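Local coordinates for protein Dot/Icm T4SS effector (Legionella pneumophila, PDB 6VVC) that acts as a kinase effector of the Dot/Icm secretion system, activated by host inositol hexakisphosphate and probably working inside the infected cell, at residues K19-T24 against Y48-E53; P57-L62 against Q127-K132; I163-K168 against N249-P254. All coordinates share one frame; numbering follows the deposited sequence.

Contact 1: K19-T24 against Y48-E53; sequences KIVNGT and YAVRFE
Ile20 lays its CD1 methyl over one face of the Tyr48 ring, 3.8 Å from CD1 to the ring centroid and 21° off the normal. The methyl is shifted toward the rim, so it approaches Tyr48 CD2 most closely, at 3.5 Å. Isoleucine and ring cross at about a right angle. With chi1 at -71°, Ile20 CG1 lies beside the backbone N and carries CD1 over the ring, while CG2, anti to that N, is sent along the strand to Val50 CG2, 3.8 Å away. One residue thus spans two successive inward side chains, and Ala49 between them points away. The next residue, Val21, continues the contact: its CG1 rests on both methyls of Val50, 4.1 Å from Val50 CG1, and also meets Phe52 CZ obliquely at 4.2 Å. No hydrogen bond crosses the contact. Tyr60 of strand 56-65 also touches Ile20, while Arg51 reaches Glu126 of helix 114-133. Alternate residues of strand 46-53 therefore serve different partners, Tyr48, Val50 and Phe52 forming the apolar row. This is characteristic of a short helix packed on one face of an antiparallel beta-sheet.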
loop_
_atom_site.group_PDB
_atom_site.type_symbol
_atom_site.label_atom_id
_atom_site.label_comp_id
_atom_site.label_asym_id
_atom_site.label_seq_id
_atom_site.Cartn_x
_atom_site.Cartn_y
_atom_site.Cartn_z
ATOM N N LYS A 19 12.868 -15.185 -17.707
ATOM C CA LYS A 19 13.395 -15.981 -16.603
ATOM C C LYS A 19 12.305 -16.287 -15.583
ATOM O O LYS A 19 12.251 -17.394 -15.037
ATOM C CB LYS A 19 14.557 -15.244 -15.938
ATOM C CG LYS A 19 15.715 -14.929 -16.873
ATOM C CD LYS A 19 16.688 -13.944 -16.241
ATOM C CE LYS A 19 17.756 -13.499 -17.230
ATOM N NZ LYS A 19 18.584 -12.381 -16.697
ATOM N N ILE A 20 11.426 -15.316 -15.322
ATOM C CA ILE A 20 10.385 -15.495 -14.314
ATOM C C ILE A 20 9.465 -16.649 -14.693
ATOM O O ILE A 20 9.152 -17.513 -13.866
ATOM C CB ILE A 20 9.593 -14.186 -14.125
ATOM C CG1 ILE A 20 10.456 -13.138 -13.420
ATOM C CG2 ILE A 20 8.309 -14.446 -13.341
ATOM C CD1 ILE A 20 9.926 -11.722 -13.548
ATOM N N VAL A 21 9.017 -16.682 -15.951
ATOM C CA VAL A 21 8.011 -17.659 -16.354
ATOM C C VAL A 21 8.567 -19.068 -16.485
ATOM O O VAL A 21 7.789 -20.017 -16.628
ATOM C CB VAL A 21 7.342 -17.236 -17.680
ATOM C CG1 VAL A 21 6.709 -15.858 -17.529
ATOM C CG2 VAL A 21 8.339 -17.255 -18.831
ATOM N N ASN A 22 9.888 -19.235 -16.445
ATOM C CA ASN A 22 10.499 -20.553 -16.344
ATOM C C ASN A 22 10.820 -20.930 -14.902
ATOM O O ASN A 22 11.566 -21.886 -14.673
ATOM C CB ASN A 22 11.772 -20.622 -17.193
ATOM C CG ASN A 22 11.477 -20.743 -18.676
ATOM O OD1 ASN A 22 10.620 -21.524 -19.090
ATOM N ND2 ASN A 22 12.186 -19.965 -19.485
ATOM N N GLY A 23 10.284 -20.195 -13.932
ATOM C CA GLY A 23 10.428 -20.546 -12.536
ATOM C C GLY A 23 9.381 -21.559 -12.118
ATOM O O GLY A 23 8.745 -22.217 -12.943
ATOM N N THR A 24 9.201 -21.678 -10.806
ATOM C CA THR A 24 8.215 -22.601 -10.261
ATOM C C THR A 24 6.816 -22.014 -10.415
ATOM O O THR A 24 6.555 -20.890 -9.975
ATOM C CB THR A 24 8.505 -22.888 -8.790
ATOM O OG1 THR A 24 9.897 -23.183 -8.622
ATOM C CG2 THR A 24 7.682 -24.070 -8.307
ATOM N N TYR A 48 6.222 -13.731 -8.134
ATOM C CA TYR A 48 5.788 -12.760 -9.123
ATOM C C TYR A 48 4.402 -13.119 -9.644
ATOM O O TYR A 48 4.045 -14.297 -9.744
ATOM C CB TYR A 48 6.749 -12.714 -10.328
ATOM C CG TYR A 48 8.166 -12.260 -10.046
ATOM C CD1 TYR A 48 9.103 -13.128 -9.510
ATOM C CD2 TYR A 48 8.575 -10.971 -10.360
ATOM C CE1 TYR A 48 10.403 -12.720 -9.269
ATOM C CE2 TYR A 48 9.870 -10.553 -10.124
ATOM C CZ TYR A 48 10.781 -11.432 -9.580
ATOM O OH TYR A 48 12.073 -11.016 -9.344
ATOM N N ALA A 49 3.628 -12.097 -9.995
ATOM C CA ALA A 49 2.437 -12.266 -10.819
ATOM C C ALA A 49 2.777 -11.845 -12.243
ATOM O O ALA A 49 3.390 -10.792 -12.451
ATOM C CB ALA A 49 1.263 -11.443 -10.290
ATOM N N VAL A 50 2.394 -12.670 -13.214
ATOM C CA VAL A 50 2.641 -12.397 -14.625
ATOM C C VAL A 50 1.302 -12.313 -15.339
ATOM O O VAL A 50 0.476 -13.227 -15.230
ATOM C CB VAL A 50 3.528 -13.474 -15.277
ATOM C CG1 VAL A 50 3.714 -13.174 -16.762
ATOM C CG2 VAL A 50 4.871 -13.556 -14.574
ATOM N N ARG A 51 1.096 -11.227 -16.073
ATOM C CA ARG A 51 -0.105 -11.046 -16.875
ATOM C C ARG A 51 0.107 -11.618 -18.269
ATOM O O ARG A 51 1.152 -11.401 -18.891
ATOM C CB ARG A 51 -0.464 -9.563 -16.960
ATOM C CG ARG A 51 -1.550 -9.245 -17.965
ATOM C CD ARG A 51 -1.928 -7.773 -17.927
ATOM N NE ARG A 51 -3.273 -7.596 -17.387
ATOM C CZ ARG A 51 -3.590 -6.841 -16.338
ATOM N NH1 ARG A 51 -2.669 -6.142 -15.685
ATOM N NH2 ARG A 51 -4.852 -6.776 -15.949
ATOM N N PHE A 52 -0.897 -12.343 -18.760
ATOM C CA PHE A 52 -0.835 -12.998 -20.056
ATOM C C PHE A 52 -1.959 -12.509 -20.961
ATOM O O PHE A 52 -3.008 -12.054 -20.494
ATOM C CB PHE A 52 -0.934 -14.523 -19.917
ATOM C CG PHE A 52 0.342 -15.181 -19.481
ATOM C CD1 PHE A 52 0.651 -15.306 -18.136
ATOM C CD2 PHE A 52 1.230 -15.684 -20.418
ATOM C CE1 PHE A 52 1.823 -15.917 -17.735
ATOM C CE2 PHE A 52 2.404 -16.295 -20.024
ATOM C CZ PHE A 52 2.701 -16.412 -18.681
ATOM N N GLU A 53 -1.720 -12.609 -22.267
ATOM C CA GLU A 53 -2.750 -12.357 -23.271
ATOM C C GLU A 53 -2.460 -13.277 -24.449
ATOM O O GLU A 53 -1.468 -13.083 -25.157
ATOM C CB GLU A 53 -2.768 -10.894 -23.703
ATOM C CG GLU A 53 -3.687 -10.604 -24.884
ATOM C CD GLU A 53 -3.704 -9.134 -25.263
ATOM O OE1 GLU A 53 -2.999 -8.340 -24.605
ATOM O OE2 GLU A 53 -4.422 -8.774 -26.221
#

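Contact 2: P57-L62 against Q127-K132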
loop_
_atom_site.group_PDB
_atom_site.type_symbol
_atom_site.label_atom_id
_atom_site.label_comp_id
_atom_site.label_asym_id
_atom_site.label_seq_id
_atom_site.Cartn_x
_atom_site.Cartn_y
_atom_site.Cartn_z
ATOM N N PRO A 57 3.432 -13.773 -22.280
ATOM C CA PRO A 57 3.585 -12.946 -21.073
ATOM C C PRO A 57 3.717 -11.474 -21.437
ATOM O O PRO A 57 4.534 -11.097 -22.281
ATOM C CB PRO A 57 4.862 -13.491 -20.423
ATOM C CG PRO A 57 5.625 -14.101 -21.545
ATOM C CD PRO A 57 4.605 -14.637 -22.509
ATOM N N MET A 58 2.909 -10.643 -20.785
ATOM C CA MET A 58 2.809 -9.224 -21.104
ATOM C C MET A 58 3.552 -8.336 -20.122
ATOM O O MET A 58 4.146 -7.330 -20.524
ATOM C CB MET A 58 1.336 -8.803 -21.129
ATOM C CG MET A 58 0.511 -9.546 -22.153
ATOM S SD MET A 58 0.938 -9.052 -23.831
ATOM C CE MET A 58 0.711 -10.596 -24.696
ATOM N N ASP A 59 3.532 -8.688 -18.845
ATOM C CA ASP A 59 3.989 -7.804 -17.785
ATOM C C ASP A 59 4.112 -8.637 -16.521
ATOM O O ASP A 59 3.486 -9.693 -16.397
ATOM C CB ASP A 59 3.013 -6.642 -17.587
ATOM C CG ASP A 59 3.609 -5.506 -16.796
ATOM O OD1 ASP A 59 4.840 -5.507 -16.572
ATOM O OD2 ASP A 59 2.838 -4.605 -16.403
ATOM N N TYR A 60 4.928 -8.157 -15.584
ATOM C CA TYR A 60 5.110 -8.848 -14.316
ATOM C C TYR A 60 5.242 -7.831 -13.192
ATOM O O TYR A 60 5.586 -6.668 -13.414
ATOM C CB TYR A 60 6.341 -9.772 -14.331
ATOM C CG TYR A 60 7.666 -9.053 -14.466
ATOM C CD1 TYR A 60 8.342 -8.583 -13.347
ATOM C CD2 TYR A 60 8.246 -8.854 -15.711
ATOM C CE1 TYR A 60 9.551 -7.928 -13.466
ATOM C CE2 TYR A 60 9.456 -8.201 -15.839
ATOM C CZ TYR A 60 10.104 -7.741 -14.712
ATOM O OH TYR A 60 11.309 -7.090 -14.834
ATOM N N VAL A 61 4.955 -8.290 -11.977
ATOM C CA VAL A 61 5.148 -7.496 -10.769
ATOM C C VAL A 61 5.622 -8.420 -9.657
ATOM O O VAL A 61 5.091 -9.522 -9.475
ATOM C CB VAL A 61 3.863 -6.746 -10.358
ATOM C CG1 VAL A 61 2.711 -7.718 -10.146
ATOM C CG2 VAL A 61 4.115 -5.921 -9.104
ATOM N N LEU A 62 6.630 -7.970 -8.918
ATOM C CA LEU A 62 7.207 -8.732 -7.820
ATOM C C LEU A 62 6.389 -8.475 -6.561
ATOM O O LEU A 62 6.290 -7.331 -6.102
ATOM C CB LEU A 62 8.668 -8.332 -7.623
ATOM C CG LEU A 62 9.550 -9.189 -6.715
ATOM C CD1 LEU A 62 11.009 -8.804 -6.926
ATOM C CD2 LEU A 62 9.157 -9.031 -5.257
ATOM N N GLN A 127 -4.575 -4.789 -8.100
ATOM C CA GLN A 127 -4.045 -3.741 -7.235
ATOM C C GLN A 127 -2.533 -3.628 -7.382
ATOM O O GLN A 127 -1.988 -2.519 -7.431
ATOM C CB GLN A 127 -4.426 -4.016 -5.780
ATOM C CG GLN A 127 -5.892 -3.759 -5.476
ATOM C CD GLN A 127 -6.345 -4.343 -4.147
ATOM O OE1 GLN A 127 -5.568 -4.965 -3.424
ATOM N NE2 GLN A 127 -7.616 -4.141 -3.822
ATOM N N GLN A 128 -1.841 -4.767 -7.470
ATOM C CA GLN A 128 -0.386 -4.746 -7.584
ATOM C C GLN A 128 0.059 -4.019 -8.848
ATOM O O GLN A 128 0.977 -3.192 -8.811
ATOM C CB GLN A 128 0.155 -6.177 -7.565
ATOM C CG GLN A 128 0.034 -6.871 -6.219
ATOM C CD GLN A 128 1.161 -6.506 -5.273
ATOM O OE1 GLN A 128 1.746 -5.427 -5.372
ATOM N NE2 GLN A 128 1.478 -7.410 -4.353
ATOM N N PHE A 129 -0.574 -4.321 -9.984
ATOM C CA PHE A 129 -0.213 -3.637 -11.222
ATOM C C PHE A 129 -0.615 -2.168 -11.179
ATOM O O PHE A 129 0.123 -1.304 -11.664
ATOM C CB PHE A 129 -0.858 -4.335 -12.418
ATOM C CG PHE A 129 -0.181 -5.615 -12.802
ATOM C CD1 PHE A 129 1.027 -5.593 -13.479
ATOM C CD2 PHE A 129 -0.745 -6.839 -12.487
ATOM C CE1 PHE A 129 1.660 -6.770 -13.834
ATOM C CE2 PHE A 129 -0.117 -8.020 -12.840
ATOM C CZ PHE A 129 1.087 -7.983 -13.515
ATOM N N PHE A 130 -1.783 -1.870 -10.607
ATOM C CA PHE A 130 -2.196 -0.479 -10.437
ATOM C C PHE A 130 -1.146 0.307 -9.663
ATOM O O PHE A 130 -0.761 1.414 -10.058
ATOM C CB PHE A 130 -3.551 -0.429 -9.727
ATOM C CG PHE A 130 -3.965 0.950 -9.297
ATOM C CD1 PHE A 130 -4.658 1.782 -10.158
ATOM C CD2 PHE A 130 -3.671 1.409 -8.024
ATOM C CE1 PHE A 130 -5.042 3.049 -9.761
ATOM C CE2 PHE A 130 -4.051 2.673 -7.623
ATOM C CZ PHE A 130 -4.738 3.494 -8.490
ATOM N N LEU A 131 -0.662 -0.257 -8.554
ATOM C CA LEU A 131 0.359 0.421 -7.764
ATOM C C LEU A 131 1.669 0.541 -8.530
ATOM O O LEU A 131 2.379 1.544 -8.399
ATOM C CB LEU A 131 0.580 -0.321 -6.450
ATOM C CG LEU A 131 -0.617 -0.360 -5.499
ATOM C CD1 LEU A 131 -0.341 -1.356 -4.386
ATOM C CD2 LEU A 131 -0.915 1.020 -4.934
ATOM N N LYS A 132 2.014 -0.474 -9.329
ATOM C CA LYS A 132 3.268 -0.423 -10.074
ATOM C C LYS A 132 3.299 0.782 -11.006
ATOM O O LYS A 132 4.308 1.494 -11.079
ATOM C CB LYS A 132 3.465 -1.720 -10.859
ATOM C CG LYS A 132 4.754 -1.766 -11.675
ATOM C CD LYS A 132 4.854 -3.048 -12.493
ATOM C CE LYS A 132 5.949 -2.949 -13.546
ATOM N NZ LYS A 132 6.008 -4.159 -14.412
#
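Lys132 NZ is gripped by two oxygens of strand 57-62: Tyr60 O at 2.7 Å, approached nearly straight along the carbonyl (C=O...NZ angle 167°), and Asp59 OD1 at 2.8 Å in a salt bridge whose hydrogen bond is weak. Lys132 gets there by full extension, its CG anti to the backbone N (chi1 -180°) and every later torsion staggered trans. Asp59 OD1 has a second donor, the backbone N of Tyr60, which meets it from above the carboxylate plane; this neighbour should help hold the acid turned to the lysine. The other oxygen, OD2, sits 3.6 Å from Phe129 CE1, approaching the ring obliquely. Val61 supplies the apolar half. Its CG1, 3.9 Å from the Phe129 ring centroid, lies over one face near the rim, and the same methyl touches Gln128 CB. The amide of Gln128 turns elsewhere, to Gln137. Arg51 of the adjacent strand also makes a cation-pi contact with Phe129. Helix and strand run almost perpendicular, 92° between the short axes, which approach to 8.8 Å. By its place in the chain helix 114-133 is consistent with kinase helix C, laid across an antiparallel sheet that precedes the probable nucleotide-loop region.

Contact 3: I163-K168 against N249-P254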
loop_
_atom_site.group_PDB
_atom_site.type_symbol
_atom_site.label_atom_id
_atom_site.label_comp_id
_atom_site.label_asym_id
_atom_site.label_seq_id
_atom_site.Cartn_x
_atom_site.Cartn_y
_atom_site.Cartn_z
ATOM N N ILE A 163 13.764 -3.570 9.430
ATOM C CA ILE A 163 13.946 -3.034 10.777
ATOM C C ILE A 163 12.888 -1.965 11.009
ATOM O O ILE A 163 12.292 -1.437 10.055
ATOM C CB ILE A 163 15.370 -2.462 10.977
ATOM C CG1 ILE A 163 15.669 -1.411 9.904
ATOM C CG2 ILE A 163 16.397 -3.580 10.924
ATOM C CD1 ILE A 163 16.978 -0.681 10.101
ATOM N N PRO A 164 12.630 -1.615 12.269
ATOM C CA PRO A 164 11.695 -0.518 12.546
ATOM C C PRO A 164 12.257 0.820 12.092
ATOM O O PRO A 164 13.472 1.023 12.028
ATOM C CB PRO A 164 11.530 -0.562 14.072
ATOM C CG PRO A 164 12.020 -1.919 14.482
ATOM C CD PRO A 164 13.096 -2.265 13.505
ATOM N N ILE A 165 11.349 1.741 11.777
ATOM C CA ILE A 165 11.749 3.063 11.311
ATOM C C ILE A 165 12.211 3.913 12.490
ATOM O O ILE A 165 11.868 3.664 13.648
ATOM C CB ILE A 165 10.597 3.743 10.550
ATOM C CG1 ILE A 165 9.447 4.070 11.508
ATOM C CG2 ILE A 165 10.099 2.839 9.435
ATOM C CD1 ILE A 165 8.236 4.674 10.831
ATOM N N ASN A 166 13.000 4.942 12.183
ATOM C CA ASN A 166 13.509 5.872 13.184
ATOM C C ASN A 166 13.350 7.297 12.670
ATOM O O ASN A 166 13.800 7.616 11.565
ATOM C CB ASN A 166 14.975 5.576 13.510
ATOM C CG ASN A 166 15.509 6.449 14.621
ATOM O OD1 ASN A 166 16.193 7.440 14.371
ATOM N ND2 ASN A 166 15.194 6.089 15.859
ATOM N N LYS A 167 12.724 8.151 13.487
ATOM C CA LYS A 167 12.299 9.469 13.023
ATOM C C LYS A 167 13.456 10.270 12.435
ATOM O O LYS A 167 13.349 10.805 11.325
ATOM C CB LYS A 167 11.655 10.243 14.174
ATOM C CG LYS A 167 10.243 9.808 14.497
ATOM C CD LYS A 167 9.766 10.408 15.807
ATOM C CE LYS A 167 9.594 11.915 15.706
ATOM N NZ LYS A 167 8.812 12.436 16.858
ATOM N N LYS A 168 14.564 10.380 13.167
ATOM C CA LYS A 168 15.642 11.258 12.721
ATOM C C LYS A 168 16.352 10.679 11.503
ATOM O O LYS A 168 16.544 11.370 10.496
ATOM C CB LYS A 168 16.631 11.513 13.863
ATOM C CG LYS A 168 17.320 10.270 14.412
ATOM C CD LYS A 168 18.333 10.606 15.503
ATOM C CE LYS A 168 19.569 11.296 14.937
ATOM N NZ LYS A 168 20.610 11.533 15.978
ATOM N N ASN A 249 0.943 12.294 11.624
ATOM C CA ASN A 249 0.858 13.065 12.857
ATOM C C ASN A 249 1.121 12.217 14.092
ATOM O O ASN A 249 1.487 12.769 15.135
ATOM C CB ASN A 249 -0.504 13.750 12.959
ATOM C CG ASN A 249 -0.567 15.030 12.146
ATOM O OD1 ASN A 249 -0.379 16.126 12.675
ATOM N ND2 ASN A 249 -0.810 14.895 10.849
ATOM N N PHE A 250 0.947 10.897 14.004
ATOM C CA PHE A 250 1.495 10.033 15.042
ATOM C C PHE A 250 3.009 10.183 15.117
ATOM O O PHE A 250 3.581 10.287 16.209
ATOM C CB PHE A 250 1.132 8.571 14.787
ATOM C CG PHE A 250 1.896 7.612 15.652
ATOM C CD1 PHE A 250 1.544 7.430 16.978
ATOM C CD2 PHE A 250 2.983 6.915 15.150
ATOM C CE1 PHE A 250 2.251 6.563 17.784
ATOM C CE2 PHE A 250 3.694 6.045 15.953
ATOM C CZ PHE A 250 3.328 5.868 17.273
ATOM N N ILE A 251 3.673 10.214 13.961
ATOM C CA ILE A 251 5.130 10.266 13.932
ATOM C C ILE A 251 5.634 11.664 14.261
ATOM O O ILE A 251 6.583 11.825 15.036
ATOM C CB ILE A 251 5.645 9.789 12.562
ATOM C CG1 ILE A 251 5.222 8.340 12.309
ATOM C CG2 ILE A 251 7.162 9.921 12.484
ATOM C CD1 ILE A 251 5.497 7.853 10.898
ATOM N N TYR A 252 5.021 12.699 13.680
ATOM C CA TYR A 252 5.465 14.080 13.831
ATOM C C TYR A 252 4.308 14.930 14.351
ATOM O O TYR A 252 3.750 15.755 13.613
ATOM C CB TYR A 252 5.989 14.639 12.510
ATOM C CG TYR A 252 7.121 13.846 11.903
ATOM C CD1 TYR A 252 8.364 13.794 12.518
ATOM C CD2 TYR A 252 6.950 13.160 10.708
ATOM C CE1 TYR A 252 9.404 13.070 11.965
ATOM C CE2 TYR A 252 7.983 12.435 10.147
ATOM C CZ TYR A 252 9.207 12.394 10.779
ATOM O OH TYR A 252 10.236 11.673 10.225
ATOM N N PRO A 253 3.933 14.768 15.612
ATOM C CA PRO A 253 2.782 15.507 16.140
ATOM C C PRO A 253 3.101 16.984 16.285
ATOM O O PRO A 253 4.236 17.353 16.620
ATOM C CB PRO A 253 2.529 14.844 17.502
ATOM C CG PRO A 253 3.852 14.293 17.905
ATOM C CD PRO A 253 4.566 13.911 16.635
ATOM N N PRO A 254 2.131 17.860 16.036
ATOM C CA PRO A 254 2.387 19.298 16.176
ATOM C C PRO A 254 2.457 19.711 17.638
ATOM O O PRO A 254 1.882 19.066 18.519
ATOM C CB PRO A 254 1.190 19.941 15.469
ATOM C CG PRO A 254 0.085 18.940 15.640
ATOM C CD PRO A 254 0.740 17.581 15.627
#
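The start of one helix meets the finish of another where the N-terminal turn of helix 167-186 packs beside the C-terminal end of helix 243-251, near the surface. Lys167 does most of the touching. Its CG lies 3.7 Å from Ile251 CG2, and the two side chains slide past each other in opposite directions. A bend at chi3 (68°) then brings CE and NZ round to the backbone, where NZ gives a weak hydrogen bond of 2.9 Å to Ile251 O. That carbonyl belongs to the last helical residue, so the ammonium group would be expected to gain from the negative end of the helix dipole. Tyr252, where the chain leaves the helix, sends its ring back past the lysine. Lys167 CE comes obliquely to within 3.9 Å of its CD1, and the phenol OH reaches Lys167 O in a weak, long hydrogen bond of 3.4 Å. Ile251 CG2 sits over the centre of this ring. Deeper in, Ile165 CD1 and Ile251 CD1 meet at 4.2 Å, their side chains crossing at about a right angle, and both isoleucines also touch Ile174. Asn166, at the N-cap position, gives a weak cap through OD1 to Ile169 N. Helix 167-186, preceding the probable catalytic loop, is consistent with kinase helix E, joined here to a later helix of the probable C-lobe.

In the fold
The three contacts follow one another in series along the chain, and none encloses or crosses another. Contact 1 brings the chain back after strands 24-25 and 38-43, fixing helix 16-21 on the antiparallel sheet. Contact 2 starts on the next strand, 56-65, and closes a longer loop, including the unmodelled 68-109, by bringing helix 114-133 to that sheet. Strands 46-53 and 56-65 are neighbours, so these two contacts touch; their centres are 11 Å apart. Contact 3 lies on the opposite side of the chain's centre, about 16 Å at the nearest atoms from contact 2. It closes the loop from helix 167-186 to helix 243-251, beyond helix 114-133, with short strands between the two helices.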